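Local atomic coordinates of glcnac-alpha-1,4-gal-releasing endo-beta-galactosidase (Clostridium perfringens, PDB entry 1UPS), a protein that probably hydrolyses O-glycosidic bonds as a calcium-binding family 16 endo-beta-galactosidase, releasing GlcNAc-alpha-1,4-Gal. Residues A[18-23]-A[212-216]. Sequence-based numbering, arbitrary orientation.
Sequences KDFPAN and SEYHI
Glu213 OE2, on a side chain that packs against Lys18, is gripped by two donors, His215 NE2 at 2.7 Å and Asp209 N. OE2 offers its anti lone pair to His215 NE2 and lies in the plane of the imidazole. With Asp231 OD1 bonded to ND1, the histidine ring is fixed in rotation, and the two carboxylates could favour its protonated form. The Lys18 and Glu213 side chains cross, with CB of Lys18 3.4 Å from Glu213 OE1, while the amino end leads away.

The backbone N of Tyr214 gives its hydrogen to Asp19 OD1 at 2.9 Å, and Tyr214 O takes a hydrogen from Phe20 N at 2.9 Å, so both the backbone N-H and the C=O of Tyr214 are answered by 18-23. Aspartate suits the first role: its short side chain, with CG beside its own backbone N (chi1 -68°), places OD1 where the Tyr214 N-H meets it from above the carboxylate plane, 48° out of it. The same carboxylate runs alongside the Tyr214 side chain at the edge of the phenol ring, the two planes 79° apart.

Further along, Ile216 points toward 18-23. Its CG1-CD1 arm is long enough to put CD1 at the edge of the Phe20 ring, 3.7 Å from CD1 of Phe20, and 3.4 Å from Asn23 ND2, which Asn232 and Glu132 hold.

The N-terminal 18-23 thus runs roughly parallel to the start of strand 215-221, lying over the curved antiparallel sheet of the GH16 beta-sandwich. Arg134 of strand 129-136 bonds Phe20 O, and Arg275 of strand 267-279 bonds Asn23 O, tying it to the next two strands across the sheet.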
loop_
_atom_site.group_PDB
_atom_site.type_symbol
_atom_site.label_atom_id
_atom_site.label_comp_id
_atom_site.label_asym_id
_atom_site.label_seq_id
_atom_site.Cartn_x
_atom_site.Cartn_y
_atom_site.Cartn_z
ATOM N N LYS A 18 5.296 -19.602 -15.607
ATOM C CA LYS A 18 4.791 -19.289 -14.275
ATOM C C LYS A 18 4.823 -17.787 -13.976
ATOM O O LYS A 18 4.356 -17.367 -12.920
ATOM C CB LYS A 18 5.557 -20.070 -13.201
ATOM C CG LYS A 18 5.121 -21.542 -13.095
ATOM C CD LYS A 18 6.044 -22.310 -12.149
ATOM C CE LYS A 18 5.743 -23.804 -12.169
ATOM N NZ LYS A 18 6.413 -24.490 -11.021
ATOM N N ASP A 19 5.351 -16.984 -14.900
ATOM C CA ASP A 19 5.244 -15.519 -14.775
ATOM C C ASP A 19 3.774 -15.141 -14.883
ATOM O O ASP A 19 3.021 -15.769 -15.654
ATOM C CB ASP A 19 5.980 -14.823 -15.922
ATOM C CG ASP A 19 7.483 -14.988 -15.854
ATOM O OD1 ASP A 19 8.026 -15.146 -14.741
ATOM O OD2 ASP A 19 8.199 -14.983 -16.877
ATOM N N PHE A 20 3.357 -14.115 -14.146
ATOM C CA PHE A 20 2.041 -13.537 -14.360
ATOM C C PHE A 20 2.100 -12.665 -15.623
ATOM O O PHE A 20 3.014 -11.864 -15.771
ATOM C CB PHE A 20 1.574 -12.717 -13.140
ATOM C CG PHE A 20 0.107 -12.395 -13.165
ATOM C CD1 PHE A 20 -0.340 -11.163 -13.623
ATOM C CD2 PHE A 20 -0.836 -13.336 -12.745
ATOM C CE1 PHE A 20 -1.710 -10.857 -13.665
ATOM C CE2 PHE A 20 -2.207 -13.045 -12.778
ATOM C CZ PHE A 20 -2.652 -11.811 -13.242
ATOM N N PRO A 21 1.141 -12.811 -16.535
ATOM C CA PRO A 21 1.199 -12.079 -17.810
ATOM C C PRO A 21 1.202 -10.570 -17.631
ATOM O O PRO A 21 0.487 -10.063 -16.789
ATOM C CB PRO A 21 -0.088 -12.506 -18.550
ATOM C CG PRO A 21 -0.923 -13.226 -17.557
ATOM C CD PRO A 21 -0.050 -13.669 -16.426
ATOM N N ALA A 22 1.986 -9.866 -18.435
ATOM C CA ALA A 22 1.940 -8.408 -18.436
ATOM C C ALA A 22 0.516 -7.890 -18.710
ATOM O O ALA A 22 -0.207 -8.423 -19.591
ATOM C CB ALA A 22 2.919 -7.872 -19.472
ATOM N N ASN A 23 0.107 -6.866 -17.962
ATOM C CA ASN A 23 -1.140 -6.150 -18.257
ATOM C C ASN A 23 -1.038 -5.352 -19.571
ATOM O O ASN A 23 0.069 -5.055 -20.032
ATOM C CB ASN A 23 -1.522 -5.200 -17.106
ATOM C CG ASN A 23 -2.207 -5.920 -15.947
ATOM O OD1 ASN A 23 -2.868 -6.955 -16.126
ATOM N ND2 ASN A 23 -2.063 -5.363 -14.745
ATOM N N SER A 212 11.324 -15.929 -8.290
ATOM C CA SER A 212 11.648 -16.671 -9.520
ATOM C C SER A 212 10.732 -16.344 -10.701
ATOM O O SER A 212 10.904 -16.894 -11.812
ATOM C CB SER A 212 11.632 -18.185 -9.265
ATOM O OG SER A 212 10.306 -18.641 -9.048
ATOM N N GLU A 213 9.755 -15.471 -10.458
ATOM C CA GLU A 213 8.702 -15.146 -11.438
ATOM C C GLU A 213 8.422 -13.636 -11.484
ATOM O O GLU A 213 8.548 -12.941 -10.477
ATOM C CB GLU A 213 7.397 -15.852 -11.042
ATOM C CG GLU A 213 7.502 -17.370 -10.994
ATOM C CD GLU A 213 6.406 -18.039 -10.172
ATOM O OE1 GLU A 213 6.463 -19.281 -10.066
ATOM O OE2 GLU A 213 5.505 -17.347 -9.635
ATOM N N TYR A 214 7.992 -13.141 -12.643
ATOM C CA TYR A 214 7.454 -11.789 -12.704
ATOM C C TYR A 214 6.044 -11.791 -12.125
ATOM O O TYR A 214 5.226 -12.674 -12.470
ATOM C CB TYR A 214 7.388 -11.285 -14.140
ATOM C CG TYR A 214 8.731 -10.852 -14.651
ATOM C CD1 TYR A 214 9.215 -9.558 -14.399
ATOM C CD2 TYR A 214 9.533 -11.743 -15.363
ATOM C CE1 TYR A 214 10.476 -9.148 -14.900
ATOM C CE2 TYR A 214 10.781 -11.355 -15.856
ATOM C CZ TYR A 214 11.255 -10.063 -15.604
ATOM O OH TYR A 214 12.498 -9.700 -16.093
ATOM N N HIS A 215 5.776 -10.812 -11.255
ATOM C CA HIS A 215 4.423 -10.553 -10.758
ATOM C C HIS A 215 4.116 -9.069 -10.848
ATOM O O HIS A 215 5.017 -8.265 -11.058
ATOM C CB HIS A 215 4.243 -11.107 -9.342
ATOM C CG HIS A 215 4.246 -12.597 -9.321
ATOM N ND1 HIS A 215 3.097 -13.338 -9.509
ATOM C CD2 HIS A 215 5.267 -13.487 -9.259
ATOM C CE1 HIS A 215 3.404 -14.626 -9.506
ATOM N NE2 HIS A 215 4.714 -14.744 -9.363
ATOM N N ILE A 216 2.835 -8.725 -10.760
ATOM C CA ILE A 216 2.408 -7.345 -10.909
ATOM C C ILE A 216 2.074 -6.786 -9.525
ATOM O O ILE A 216 1.301 -7.387 -8.764
ATOM C CB ILE A 216 1.186 -7.233 -11.910
ATOM C CG1 ILE A 216 1.593 -7.730 -13.312
ATOM C CG2 ILE A 216 0.710 -5.801 -12.016
ATOM C CD1 ILE A 216 0.469 -7.656 -14.381
#